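Local coordinates for secreted protein of unknown function DUF1311 (Pseudomonas putida, PDB 3GI7), which is a secreted protein of unknown function with an LprI-like domain and may, like its namesake, inhibit lysozyme, at residues 21-26 / 88-93; 72-77 / 93-98; 39-44 / 105-110; 61-66 / 101-106. All coordinates share one frame; numbering follows the deposited sequence. Where two conformers were deposited one is given.

How the contacts relate
Helix 86-111 takes part in all four contacts, which makes this chain a compact example of how a three-helix bundle is held together along its length. Contacts 1 and 3 join it to helix 17-49 on opposite sides of the chain's centre, with centres 26 Å apart; contacts 2 and 4 join it to helix 55-77, their centres 14 Å apart. Contact 1 meets contact 2 where Trp92 packs on Cys74, and the two share Asn93. Contact 3 meets contact 4 through Leu107 and Glu63, about 10 Å from centre to centre. No active site is known; a sulfate at contact 2 and an unidentified ligand beside Arg103 in contact 4 probably come from the crystallisation liquor.

Contact 1: 21-26 / 88-93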
loop_
_atom_site.group_PDB
_atom_site.type_symbol
_atom_site.label_atom_id
_atom_site.label_comp_id
_atom_site.label_asym_id
_atom_site.label_seq_id
_atom_site.Cartn_x
_atom_site.Cartn_y
_atom_site.Cartn_z
ATOM N N ALA A 21 7.187 -13.208 21.044
ATOM C CA ALA A 21 5.887 -13.004 21.712
ATOM C C ALA A 21 5.124 -11.837 21.044
ATOM O O ALA A 21 3.926 -11.933 20.823
ATOM C CB ALA A 21 6.064 -12.728 23.213
ATOM N N CYS A 22 5.827 -10.740 20.758
ATOM C CA CYS A 22 5.203 -9.554 20.198
ATOM C C CYS A 22 4.794 -9.736 18.741
ATOM O O CYS A 22 3.816 -9.161 18.325
ATOM C CB CYS A 22 6.097 -8.329 20.330
ATOM S SG CYS A 22 6.143 -7.675 22.041
ATOM N N ALA A 23 5.534 -10.525 17.978
ATOM C CA ALA A 23 5.114 -10.880 16.613
ATOM C C ALA A 23 3.778 -11.634 16.657
ATOM O O ALA A 23 2.876 -11.317 15.882
ATOM C CB ALA A 23 6.220 -11.710 15.870
ATOM N N ALA A 24 3.632 -12.593 17.561
ATOM C CA ALA A 24 2.361 -13.338 17.688
ATOM C C ALA A 24 1.257 -12.434 18.177
ATOM O O ALA A 24 0.132 -12.425 17.657
ATOM C CB ALA A 24 2.515 -14.562 18.636
ATOM N N PHE A 25 1.579 -11.631 19.174
ATOM C CA PHE A 25 0.577 -10.733 19.735
ATOM C C PHE A 25 0.082 -9.697 18.706
ATOM O O PHE A 25 -1.114 -9.437 18.586
ATOM C CB PHE A 25 1.153 -10.023 20.971
ATOM C CG PHE A 25 0.145 -9.204 21.699
ATOM C CD1 PHE A 25 -0.049 -7.884 21.371
ATOM C CD2 PHE A 25 -0.607 -9.762 22.720
ATOM C CE1 PHE A 25 -1.006 -7.127 22.029
ATOM C CE2 PHE A 25 -1.547 -8.986 23.419
ATOM C CZ PHE A 25 -1.745 -7.682 23.054
ATOM N N ASN A 26 1.001 -9.098 17.958
ATOM C CA ASN A 26 0.613 -8.094 17.003
ATOM C C ASN A 26 -0.145 -8.664 15.788
ATOM O O ASN A 26 -0.965 -7.966 15.182
ATOM C CB ASN A 26 1.837 -7.265 16.615
ATOM C CG ASN A 26 2.379 -6.437 17.789
ATOM O OD1 ASN A 26 1.621 -5.858 18.607
ATOM N ND2 ASN A 26 3.698 -6.326 17.843
ATOM N N TYR A 88 10.829 -18.447 11.469
ATOM C CA TYR A 88 9.692 -18.682 10.612
ATOM C C TYR A 88 8.415 -18.140 11.228
ATOM O O TYR A 88 7.617 -17.463 10.550
ATOM C CB TYR A 88 9.522 -20.141 10.338
ATOM C CG TYR A 88 8.309 -20.496 9.503
ATOM C CD1 TYR A 88 7.060 -20.670 10.095
ATOM C CD2 TYR A 88 8.425 -20.708 8.128
ATOM C CE1 TYR A 88 5.957 -21.045 9.351
ATOM C CE2 TYR A 88 7.310 -21.072 7.351
ATOM C CZ TYR A 88 6.090 -21.225 7.985
ATOM O OH TYR A 88 5.022 -21.628 7.288
ATOM N N GLN A 89 8.204 -18.433 12.497
ATOM C CA GLN A 89 6.990 -17.928 13.155
ATOM C C GLN A 89 6.932 -16.392 13.202
ATOM O O GLN A 89 5.870 -15.799 12.954
ATOM C CB GLN A 89 6.881 -18.454 14.566
ATOM C CG GLN A 89 6.698 -19.912 14.707
ATOM C CD GLN A 89 5.590 -20.414 13.894
ATOM O OE1 GLN A 89 5.777 -21.259 12.993
ATOM N NE2 GLN A 89 4.406 -19.955 14.214
ATOM N N ILE A 90 8.053 -15.755 13.530
ATOM C CA ILE A 90 8.140 -14.295 13.552
ATOM C C ILE A 90 7.866 -13.735 12.140
ATOM O O ILE A 90 7.118 -12.753 11.982
ATOM C CB ILE A 90 9.511 -13.833 14.094
ATOM C CG1 ILE A 90 9.645 -14.171 15.596
ATOM C CG2 ILE A 90 9.758 -12.354 13.754
ATOM C CD1 ILE A 90 11.061 -14.147 16.113
ATOM N N ALA A 91 8.492 -14.323 11.118
ATOM C CA ALA A 91 8.303 -13.869 9.738
ATOM C C ALA A 91 6.850 -14.051 9.263
ATOM O O ALA A 91 6.271 -13.123 8.619
ATOM C CB ALA A 91 9.268 -14.585 8.784
ATOM N N TRP A 92 6.294 -15.212 9.578
ATOM C CA TRP A 92 4.934 -15.560 9.220
ATOM C C TRP A 92 3.972 -14.595 9.874
ATOM O O TRP A 92 3.158 -13.953 9.190
ATOM C CB TRP A 92 4.578 -16.995 9.612
ATOM C CG TRP A 92 3.219 -17.349 9.220
ATOM C CD1 TRP A 92 2.084 -17.169 9.961
ATOM C CD2 TRP A 92 2.804 -17.966 7.988
ATOM N NE1 TRP A 92 0.986 -17.599 9.242
ATOM C CE2 TRP A 92 1.401 -18.090 8.037
ATOM C CE3 TRP A 92 3.482 -18.390 6.840
ATOM C CZ2 TRP A 92 0.665 -18.632 6.993
ATOM C CZ3 TRP A 92 2.751 -18.939 5.802
ATOM C CH2 TRP A 92 1.354 -19.052 5.886
ATOM N N ASN A 93 4.112 -14.443 11.183
ATOM C CA ASN A 93 3.256 -13.552 11.952
ATOM C C ASN A 93 3.363 -12.082 11.531
ATOM O O ASN A 93 2.323 -11.392 11.467
ATOM C CB ASN A 93 3.486 -13.742 13.457
ATOM C CG ASN A 93 2.924 -15.016 13.965
ATOM O OD1 ASN A 93 2.023 -15.579 13.356
ATOM N ND2 ASN A 93 3.425 -15.491 15.118
HETATM O O HOH W 1 3.133 -9.594 13.880
#
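A water gripped by two backbone carbonyls joins the helices where Ala23 and Asn93 meet: it donates to Ala23 O at 2.7 Å and, more weakly, to Asn93 O at 3.1 Å. This is small-residue packing in a three-helix bundle: segments 21-26 and 88-93, on helices 17-49 and 86-111, run 29° apart with their axes 8.6 Å from each other. The methyl of Ala23 rests on the backbone of the other helix, its CB 4.0 Å from Ile90 CA, with the CG2 branch of Ile90 flanking it. Asn93 has CG beside its own backbone N (chi1 -73°), laying the side chain along the first helix: CB lies 3.5 Å from Ala23 O, and the amide ND2 sits against Ala24, 3.5 Å from its CA. The other end of the amide, OD1, accepts a hydrogen bond from Lys27, one turn beyond Ala23 on helix 17-49. Replacing Asn93 by an alanine would probably leave the Lys27 ammonium without this partner and open a gap beside Ala24. Away from this interface, Cys22 forms a disulfide with Cys22 of the second subunit. Closeness here thus depends on methyl packing, the Asn93 amide against Ala24 and one water whose second bond is weak.

Contact 2: 72-77 / 93-98; sequences ADCKVE and NSCIAQ. With SO4 (sulfate ion), chain H.
The carboxylate of Glu77 lies with one flat face over the disulfide, CD, OE1 and OE2 all standing 3.7 Å from Cys95 SG, while its oxygens look to other partners. OE1 accepts from a water at 2.9 Å that also donates to the Gln98 amide through its OE1, and OE2 is hydrogen-bonded to Tyr106 of the third subunit. The setting is a disulfide-bridged helical hairpin: segments 72-77 and 93-98, on helices 55-77 and 86-111, run at 140°, and Cys74 is linked to Cys95 at the level where their CA atoms come closest, 6.0 Å. The S-S bond from Cys74 SG to Cys95 SG is 2.1 Å long and has a negative chi3 of -86°, a left-handed turn near the relaxed right angle. The two cysteines reach it differently, for Cys95 swings SG opposite its backbone N (chi1 180°) whereas Cys74 keeps SG beside its own. Such a covalent staple fixes the hairpin near its connecting loop, as suits a secreted protein, since disulfides generally form outside the reducing cytoplasm. Outside the hairpin, the extended chain of Lys75 carries NZ to a sulfate, 3.2 Å from its O3, an ion also held by Arg58 of the third subunit. Back at the bridge, Ile96 brings the tip of its longer branch to the sulfur, CD1 being 3.8 Å from Cys74 SG.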
loop_
_atom_site.group_PDB
_atom_site.type_symbol
_atom_site.label_atom_id
_atom_site.label_comp_id
_atom_site.label_asym_id
_atom_site.label_seq_id
_atom_site.Cartn_x
_atom_site.Cartn_y
_atom_site.Cartn_z
ATOM N N ALA A 72 -1.150 -17.714 0.721
ATOM C CA ALA A 72 -0.284 -18.027 -0.405
ATOM C C ALA A 72 0.939 -17.102 -0.435
ATOM O O ALA A 72 2.085 -17.593 -0.616
ATOM C CB ALA A 72 -1.069 -18.010 -1.761
ATOM N N ASP A 73 0.726 -15.782 -0.275
ATOM C CA ASP A 73 1.832 -14.843 -0.259
ATOM C C ASP A 73 2.759 -15.066 0.930
ATOM O O ASP A 73 3.992 -14.916 0.769
ATOM C CB ASP A 73 1.362 -13.376 -0.298
ATOM C CG ASP A 73 0.906 -12.937 -1.675
ATOM O OD1 ASP A 73 1.342 -13.516 -2.723
ATOM O OD2 ASP A 73 0.177 -11.912 -1.752
ATOM N N CYS A 74 2.209 -15.374 2.107
ATOM C CA CYS A 74 3.062 -15.553 3.287
ATOM C C CYS A 74 3.922 -16.830 3.104
ATOM O O CYS A 74 5.068 -16.868 3.560
ATOM C CB CYS A 74 2.294 -15.437 4.636
ATOM S SG CYS A 74 1.754 -13.653 4.844
ATOM N N LYS A 75 3.414 -17.836 2.375
ATOM C CA LYS A 75 4.229 -19.013 2.059
ATOM C C LYS A 75 5.422 -18.657 1.169
ATOM O O LYS A 75 6.503 -19.210 1.327
ATOM C CB LYS A 75 3.367 -20.104 1.423
ATOM C CG LYS A 75 2.432 -20.766 2.412
ATOM C CD LYS A 75 1.523 -21.767 1.689
ATOM C CE LYS A 75 0.552 -22.481 2.624
ATOM N NZ LYS A 75 -0.519 -23.201 1.863
ATOM N N VAL A 76 5.250 -17.715 0.228
ATOM C CA VAL A 76 6.399 -17.208 -0.541
ATOM C C VAL A 76 7.340 -16.407 0.333
ATOM O O VAL A 76 8.582 -16.620 0.331
ATOM C CB VAL A 76 5.930 -16.333 -1.707
ATOM C CG1 VAL A 76 7.084 -15.696 -2.451
ATOM C CG2 VAL A 76 5.022 -17.138 -2.659
ATOM N N GLU A 77 6.798 -15.438 1.087
ATOM C CA GLU A 77 7.678 -14.561 1.848
ATOM C C GLU A 77 8.545 -15.332 2.838
ATOM O O GLU A 77 9.686 -14.939 3.053
ATOM C CB GLU A 77 6.880 -13.484 2.574
ATOM C CG GLU A 77 6.238 -12.533 1.621
ATOM C CD GLU A 77 5.849 -11.217 2.254
ATOM O OE1 GLU A 77 6.459 -10.819 3.248
ATOM O OE2 GLU A 77 4.906 -10.626 1.752
ATOM N N ASN A 93 4.112 -14.443 11.183
ATOM C CA ASN A 93 3.256 -13.552 11.952
ATOM C C ASN A 93 3.363 -12.082 11.531
ATOM O O ASN A 93 2.323 -11.392 11.467
ATOM C CB ASN A 93 3.486 -13.742 13.457
ATOM C CG ASN A 93 2.924 -15.016 13.965
ATOM O OD1 ASN A 93 2.023 -15.579 13.356
ATOM N ND2 ASN A 93 3.425 -15.491 15.118
ATOM N N SER A 94 4.563 -11.611 11.202
ATOM C CA SER A 94 4.767 -10.235 10.697
ATOM C C SER A 94 4.112 -10.048 9.329
ATOM O O SER A 94 3.515 -9.000 9.073
ATOM C CB SER A 94 6.256 -9.874 10.590
ATOM O OG SER A 94 6.849 -10.075 11.859
ATOM N N CYS A 95 4.210 -11.054 8.487
ATOM C CA CYS A 95 3.596 -11.020 7.165
ATOM C C CYS A 95 2.054 -10.939 7.307
ATOM O O CYS A 95 1.392 -10.097 6.668
ATOM C CB CYS A 95 4.041 -12.242 6.374
ATOM S SG CYS A 95 3.343 -12.314 4.699
ATOM N N ILE A 96 1.500 -11.771 8.168
ATOM C CA ILE A 96 0.049 -11.811 8.389
ATOM C C ILE A 96 -0.376 -10.451 8.901
ATOM O O ILE A 96 -1.379 -9.886 8.421
ATOM C CB ILE A 96 -0.415 -12.913 9.352
ATOM C CG1 ILE A 96 -0.173 -14.349 8.815
ATOM C CG2 ILE A 96 -1.929 -12.778 9.678
ATOM C CD1 ILE A 96 -0.852 -14.688 7.470
ATOM N N ALA A 97 0.377 -9.896 9.860
ATOM C CA ALA A 97 0.003 -8.606 10.449
ATOM C C ALA A 97 0.038 -7.505 9.394
ATOM O O ALA A 97 -0.947 -6.751 9.271
ATOM C CB ALA A 97 0.890 -8.233 11.675
ATOM N N GLN A 98 1.119 -7.423 8.620
ATOM C CA GLN A 98 1.270 -6.389 7.606
ATOM C C GLN A 98 0.196 -6.506 6.515
ATOM O O GLN A 98 -0.391 -5.508 6.080
ATOM C CB GLN A 98 2.676 -6.455 6.999
ATOM C CG GLN A 98 3.755 -5.918 7.930
ATOM C CD GLN A 98 5.154 -6.346 7.553
ATOM O OE1 GLN A 98 5.404 -6.728 6.418
ATOM N NE2 GLN A 98 6.062 -6.345 8.524
HETATM S S SO4 H . 2.668 -25.200 0.320
HETATM O O1 SO4 H . 3.198 -26.451 -0.230
HETATM O O2 SO4 H . 3.408 -24.081 -0.271
HETATM O O3 SO4 H . 1.243 -25.058 0.015
HETATM O O4 SO4 H . 2.831 -25.194 1.778
HETATM O O HOH W 2 6.081 -9.323 5.673
#

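Contact 3: 39-44 / 105-110; sequences DELIER and EYLRSL
The helices around Leu41 and Leu107 run nearly parallel, 11° apart, with axes 8.9 Å from one another and these two residues nearest in register, CA to CA 6.3 Å. Leu41 carries the packing. With CG opposite its backbone N (chi1 167°), the side chain reaches across the interface and splits its branches: CD2 meets CD2 of Leu107 at 3.7 Å, the two side chains crossing at about a right angle, while CD1 settles over the backbone, 3.6 Å from Leu107 O, and touches CB of Leu110. In the up-down-up three-helix bundle this is the pairing of the first helix, 17-49, with the third, 86-111, and the second completes the core by bringing Ile59 against Leu41 and Glu63 against Leu107. An alanine in place of Leu41 would probably leave Leu107 and Leu110 without their shared partner and open a gap between the helices. One turn further on, Arg44 bends at chi3 and offers NH1 to the other helix. There it makes a weak hydrogen bond to Arg108 O, 2.9 Å from NH1 but bent to 124°, with the acceptor at the guanidinium edge. The same NH1 donates to a water that in turn donates to Leu107 O, so two carbonyls of successive residues are tied to one nitrogen, while NH2 is taken by Ser112. A second water can join Glu40 OE2 to Arg108 NE, although both residues have alternative conformers and this link may not be permanent.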
loop_
_atom_site.group_PDB
_atom_site.type_symbol
_atom_site.label_atom_id
_atom_site.label_comp_id
_atom_site.label_asym_id
_atom_site.label_seq_id
_atom_site.Cartn_x
_atom_site.Cartn_y
_atom_site.Cartn_z
ATOM N N ASP A 39 -16.348 -5.218 9.409
ATOM C CA ASP A 39 -17.684 -5.108 9.984
ATOM C C ASP A 39 -18.213 -3.683 9.728
ATOM O O ASP A 39 -19.384 -3.496 9.406
ATOM C CB ASP A 39 -17.644 -5.379 11.510
ATOM C CG ASP A 39 -17.432 -6.852 11.876
ATOM O OD1 ASP A 39 -17.517 -7.748 11.032
ATOM O OD2 ASP A 39 -17.225 -7.117 13.058
ATOM N N GLU A 40 -17.330 -2.706 9.901
ATOM C CA GLU A 40 -17.686 -1.318 9.674
ATOM C C GLU A 40 -17.913 -1.013 8.183
ATOM O O GLU A 40 -18.784 -0.201 7.853
ATOM C CB GLU A 40 -16.666 -0.378 10.309
ATOM C CG GLU A 40 -16.681 -0.426 11.839
ATOM C CD GLU A 40 -15.646 0.492 12.489
ATOM O OE1 GLU A 40 -16.039 1.331 13.335
ATOM O OE2 GLU A 40 -14.451 0.379 12.159
ATOM N N LEU A 41 -17.187 -1.668 7.284
ATOM C CA LEU A 41 -17.422 -1.475 5.845
ATOM C C LEU A 41 -18.840 -1.934 5.473
ATOM O O LEU A 41 -19.539 -1.263 4.713
ATOM C CB LEU A 41 -16.421 -2.251 4.990
ATOM C CG LEU A 41 -16.752 -2.384 3.510
ATOM C CD1 LEU A 41 -16.707 -1.053 2.771
ATOM C CD2 LEU A 41 -15.802 -3.430 2.836
ATOM N N ILE A 42 -19.219 -3.090 5.992
ATOM C CA ILE A 42 -20.574 -3.644 5.775
ATOM C C ILE A 42 -21.637 -2.615 6.177
ATOM O O ILE A 42 -22.565 -2.334 5.407
ATOM C CB ILE A 42 -20.763 -4.948 6.514
ATOM C CG1 ILE A 42 -19.804 -6.038 5.993
ATOM C CG2 ILE A 42 -22.278 -5.444 6.436
ATOM C CD1 ILE A 42 -20.071 -6.505 4.594
ATOM N N GLU A 43 -21.489 -2.034 7.359
ATOM C CA GLU A 43 -22.420 -1.017 7.852
ATOM C C GLU A 43 -22.380 0.237 6.992
ATOM O O GLU A 43 -23.416 0.790 6.707
ATOM C CB GLU A 43 -22.137 -0.643 9.315
ATOM C CG GLU A 43 -22.452 -1.716 10.309
ATOM N N ARG A 44 -21.193 0.695 6.571
ATOM C CA ARG A 44 -21.087 1.871 5.709
ATOM C C ARG A 44 -21.711 1.632 4.349
ATOM O O ARG A 44 -22.381 2.517 3.828
ATOM C CB ARG A 44 -19.613 2.354 5.548
ATOM C CG ARG A 44 -19.070 2.859 6.882
ATOM C CD ARG A 44 -17.599 3.211 6.795
ATOM N NE ARG A 44 -17.385 4.535 6.237
ATOM C CZ ARG A 44 -16.221 4.970 5.727
ATOM N NH1 ARG A 44 -15.160 4.160 5.632
ATOM N NH2 ARG A 44 -16.132 6.228 5.274
ATOM N N GLU A 105 -6.840 -1.087 5.737
ATOM C CA GLU A 105 -6.821 0.226 5.113
ATOM C C GLU A 105 -7.666 0.251 3.825
ATOM O O GLU A 105 -8.430 1.169 3.591
ATOM C CB GLU A 105 -5.409 0.676 4.793
ATOM C CG GLU A 105 -5.388 2.035 4.180
ATOM C CD GLU A 105 -4.009 2.512 3.772
ATOM O OE1 GLU A 105 -3.101 2.371 4.605
ATOM O OE2 GLU A 105 -3.907 3.120 2.679
ATOM N N TYR A 106 -7.516 -0.759 2.998
ATOM C CA TYR A 106 -8.294 -0.844 1.791
ATOM C C TYR A 106 -9.817 -0.885 2.070
ATOM O O TYR A 106 -10.587 -0.214 1.427
ATOM C CB TYR A 106 -7.870 -2.092 1.021
ATOM C CG TYR A 106 -8.694 -2.355 -0.210
ATOM C CD1 TYR A 106 -8.670 -1.465 -1.275
ATOM C CD2 TYR A 106 -9.565 -3.442 -0.271
ATOM C CE1 TYR A 106 -9.444 -1.690 -2.412
ATOM C CE2 TYR A 106 -10.328 -3.690 -1.402
ATOM C CZ TYR A 106 -10.283 -2.799 -2.459
ATOM O OH TYR A 106 -11.031 -3.004 -3.599
ATOM N N LEU A 107 -10.240 -1.679 3.043
ATOM C CA LEU A 107 -11.683 -1.791 3.374
ATOM C C LEU A 107 -12.228 -0.470 3.923
ATOM O O LEU A 107 -13.335 -0.051 3.598
ATOM C CB LEU A 107 -11.886 -2.929 4.381
ATOM C CG LEU A 107 -11.576 -4.339 3.855
ATOM C CD1 LEU A 107 -11.929 -5.351 4.979
ATOM C CD2 LEU A 107 -12.278 -4.662 2.532
ATOM N N ARG A 108 -11.450 0.207 4.755
ATOM C CA ARG A 108 -11.813 1.549 5.195
ATOM C C ARG A 108 -11.986 2.494 4.014
ATOM O O ARG A 108 -12.920 3.292 3.988
ATOM C CB ARG A 108 -10.780 2.118 6.148
ATOM C CG ARG A 108 -10.628 1.314 7.461
ATOM C CD ARG A 108 -9.765 2.021 8.491
ATOM N NE ARG A 108 -9.473 1.130 9.604
ATOM C CZ ARG A 108 -8.309 0.484 9.740
ATOM N NH1 ARG A 108 -7.325 0.665 8.853
ATOM N NH2 ARG A 108 -8.120 -0.354 10.757
ATOM N N SER A 109 -11.077 2.411 3.040
ATOM C CA SER A 109 -11.119 3.298 1.879
ATOM C C SER A 109 -12.349 3.050 0.991
ATOM O O SER A 109 -12.862 3.971 0.403
ATOM C CB SER A 109 -9.859 3.168 0.995
ATOM O OG SER A 109 -10.012 2.048 0.121
ATOM N N LEU A 110 -12.803 1.813 0.932
ATOM C CA LEU A 110 -13.962 1.442 0.114
ATOM C C LEU A 110 -15.249 2.018 0.645
ATOM O O LEU A 110 -16.121 2.382 -0.134
ATOM C CB LEU A 110 -14.128 -0.076 0.025
ATOM C CG LEU A 110 -13.150 -0.799 -0.866
ATOM C CD1 LEU A 110 -13.569 -2.280 -0.895
ATOM C CD2 LEU A 110 -13.067 -0.247 -2.292
HETATM O O HOH W 3 -11.705 0.555 11.059
HETATM O O HOH W 4 -15.321 1.268 5.287
#

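Contact 4: 61-66 / 101-106; sequences AAEKVW and DERAEY
Arg103 grips a single oxygen of Glu63 side-on: NE donates to OE1 at 2.9 Å, nearly straight at 162°, and NH2 reaches the same OE1 at 3.3 Å. This salt bridge joins antiparallel helices 55-77 and 86-111 of the three-helix bundle, whose axes in segments 61-66 and 101-106 are 12.6 Å apart, a distance filled by long side chains. NE approaches OE1 from the syn side but tilted well out of the carboxylate plane, which is turned 34° from that of the guanidinium, though the oxygen lies close to the latter. NH1 points onward to Asp73 of the third subunit and to an unidentified ligand. Shared between two carboxylates, the positive charge is likely to be well compensated. The bend at chi2 (66°) folds the aliphatic part of Arg103 over one face of the Trp66 indole, CG over its centre and CB near CE2 and CZ2. The indole and guanidinium planes are nearly parallel, and Trp66 CB lies against one face of the guanidinium. Ala62 closes the other end, its methyl CB 4.0 Å from Arg103 NH2. Over the indole, Arg103 CD makes a CH-pi contact, 3.6 Å from the centroid of the Trp66 five-membered ring.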
loop_
_atom_site.group_PDB
_atom_site.type_symbol
_atom_site.label_atom_id
_atom_site.label_comp_id
_atom_site.label_asym_id
_atom_site.label_seq_id
_atom_site.Cartn_x
_atom_site.Cartn_y
_atom_site.Cartn_z
ATOM N N ALA A 61 -17.317 -12.618 -0.506
ATOM C CA ALA A 61 -16.565 -13.469 -1.428
ATOM C C ALA A 61 -15.138 -12.949 -1.627
ATOM O O ALA A 61 -14.185 -13.725 -1.607
ATOM C CB ALA A 61 -17.278 -13.610 -2.785
ATOM N N ALA A 62 -15.009 -11.639 -1.835
ATOM C CA ALA A 62 -13.695 -10.997 -2.004
ATOM C C ALA A 62 -12.822 -11.220 -0.780
ATOM O O ALA A 62 -11.647 -11.573 -0.899
ATOM C CB ALA A 62 -13.861 -9.487 -2.276
ATOM N N GLU A 63 -13.388 -11.040 0.403
ATOM C CA GLU A 63 -12.608 -11.180 1.622
ATOM C C GLU A 63 -12.137 -12.630 1.817
ATOM O O GLU A 63 -11.003 -12.866 2.259
ATOM C CB GLU A 63 -13.392 -10.705 2.839
ATOM C CG GLU A 63 -12.548 -10.550 4.082
ATOM C CD GLU A 63 -11.561 -9.368 4.043
ATOM O OE1 GLU A 63 -11.538 -8.607 3.048
ATOM O OE2 GLU A 63 -10.805 -9.216 5.051
ATOM N N LYS A 64 -12.962 -13.580 1.417
ATOM C CA LYS A 64 -12.567 -14.983 1.424
ATOM C C LYS A 64 -11.379 -15.278 0.517
ATOM O O LYS A 64 -10.444 -15.975 0.905
ATOM C CB LYS A 64 -13.766 -15.881 1.117
ATOM C CG LYS A 64 -13.450 -17.347 1.188
ATOM C CD LYS A 64 -14.676 -18.225 0.862
ATOM C CE LYS A 64 -14.329 -19.720 0.939
ATOM N NZ LYS A 64 -15.551 -20.583 0.830
ATOM N N VAL A 65 -11.425 -14.793 -0.717
ATOM C CA VAL A 65 -10.316 -14.970 -1.625
ATOM C C VAL A 65 -9.072 -14.247 -1.050
ATOM O O VAL A 65 -7.957 -14.762 -1.132
ATOM C CB VAL A 65 -10.625 -14.453 -3.038
ATOM C CG1 VAL A 65 -9.400 -14.750 -3.993
ATOM C CG2 VAL A 65 -11.898 -15.062 -3.570
ATOM N N TRP A 66 -9.255 -13.068 -0.472
ATOM C CA TRP A 66 -8.142 -12.315 0.117
ATOM C C TRP A 66 -7.405 -13.164 1.170
ATOM O O TRP A 66 -6.151 -13.167 1.268
ATOM C CB TRP A 66 -8.608 -10.963 0.729
ATOM C CG TRP A 66 -7.469 -10.351 1.499
ATOM C CD1 TRP A 66 -6.443 -9.595 0.972
ATOM C CD2 TRP A 66 -7.156 -10.519 2.877
ATOM N NE1 TRP A 66 -5.546 -9.261 1.946
ATOM C CE2 TRP A 66 -5.946 -9.826 3.124
ATOM C CE3 TRP A 66 -7.779 -11.184 3.936
ATOM C CZ2 TRP A 66 -5.362 -9.757 4.398
ATOM C CZ3 TRP A 66 -7.193 -11.106 5.186
ATOM C CH2 TRP A 66 -5.998 -10.417 5.403
ATOM N N ASP A 101 -3.081 -5.374 7.963
ATOM C CA ASP A 101 -3.130 -3.904 8.095
ATOM C C ASP A 101 -3.453 -3.273 6.768
ATOM O O ASP A 101 -4.258 -2.329 6.726
ATOM C CB ASP A 101 -1.796 -3.322 8.582
ATOM C CG ASP A 101 -1.482 -3.654 10.027
ATOM O OD1 ASP A 101 -2.410 -4.034 10.787
ATOM O OD2 ASP A 101 -0.267 -3.471 10.378
ATOM N N GLU A 102 -2.793 -3.740 5.705
ATOM C CA GLU A 102 -3.033 -3.198 4.375
ATOM C C GLU A 102 -4.483 -3.474 3.916
ATOM O O GLU A 102 -5.100 -2.613 3.302
ATOM C CB GLU A 102 -2.008 -3.712 3.360
ATOM C CG GLU A 102 -0.583 -3.262 3.678
ATOM C CD GLU A 102 0.454 -4.082 2.937
ATOM O OE1 GLU A 102 0.067 -5.072 2.290
ATOM O OE2 GLU A 102 1.646 -3.706 2.953
ATOM N N ARG A 103 -5.015 -4.655 4.219
ATOM C CA ARG A 103 -6.403 -4.996 3.861
ATOM C C ARG A 103 -7.372 -4.126 4.637
ATOM O O ARG A 103 -8.379 -3.651 4.085
ATOM C CB ARG A 103 -6.719 -6.481 4.089
ATOM C CG ARG A 103 -8.102 -6.876 3.543
ATOM C CD ARG A 103 -8.169 -6.765 2.049
ATOM N NE ARG A 103 -9.444 -7.265 1.571
ATOM C CZ ARG A 103 -9.767 -7.287 0.276
ATOM N NH1 ARG A 103 -8.912 -6.864 -0.644
ATOM N NH2 ARG A 103 -10.959 -7.730 -0.072
ATOM N N ALA A 104 -7.069 -3.859 5.902
ATOM C CA ALA A 104 -7.919 -3.042 6.719
ATOM C C ALA A 104 -7.994 -1.635 6.143
ATOM O O ALA A 104 -9.078 -1.038 6.086
ATOM C CB ALA A 104 -7.447 -3.015 8.189
ATOM N N GLU A 105 -6.840 -1.087 5.737
ATOM C CA GLU A 105 -6.821 0.226 5.113
ATOM C C GLU A 105 -7.666 0.251 3.825
ATOM O O GLU A 105 -8.430 1.169 3.591
ATOM C CB GLU A 105 -5.409 0.676 4.793
ATOM C CG GLU A 105 -5.388 2.035 4.180
ATOM C CD GLU A 105 -4.009 2.512 3.772
ATOM O OE1 GLU A 105 -3.101 2.371 4.605
ATOM O OE2 GLU A 105 -3.907 3.120 2.679
ATOM N N TYR A 106 -7.516 -0.759 2.998
ATOM C CA TYR A 106 -8.294 -0.844 1.791
ATOM C C TYR A 106 -9.817 -0.885 2.070
ATOM O O TYR A 106 -10.587 -0.214 1.427
ATOM C CB TYR A 106 -7.870 -2.092 1.021
ATOM C CG TYR A 106 -8.694 -2.355 -0.210
ATOM C CD1 TYR A 106 -8.670 -1.465 -1.275
ATOM C CD2 TYR A 106 -9.565 -3.442 -0.271
ATOM C CE1 TYR A 106 -9.444 -1.690 -2.412
ATOM C CE2 TYR A 106 -10.328 -3.690 -1.402
ATOM C CZ TYR A 106 -10.283 -2.799 -2.459
ATOM O OH TYR A 106 -11.031 -3.004 -3.599
#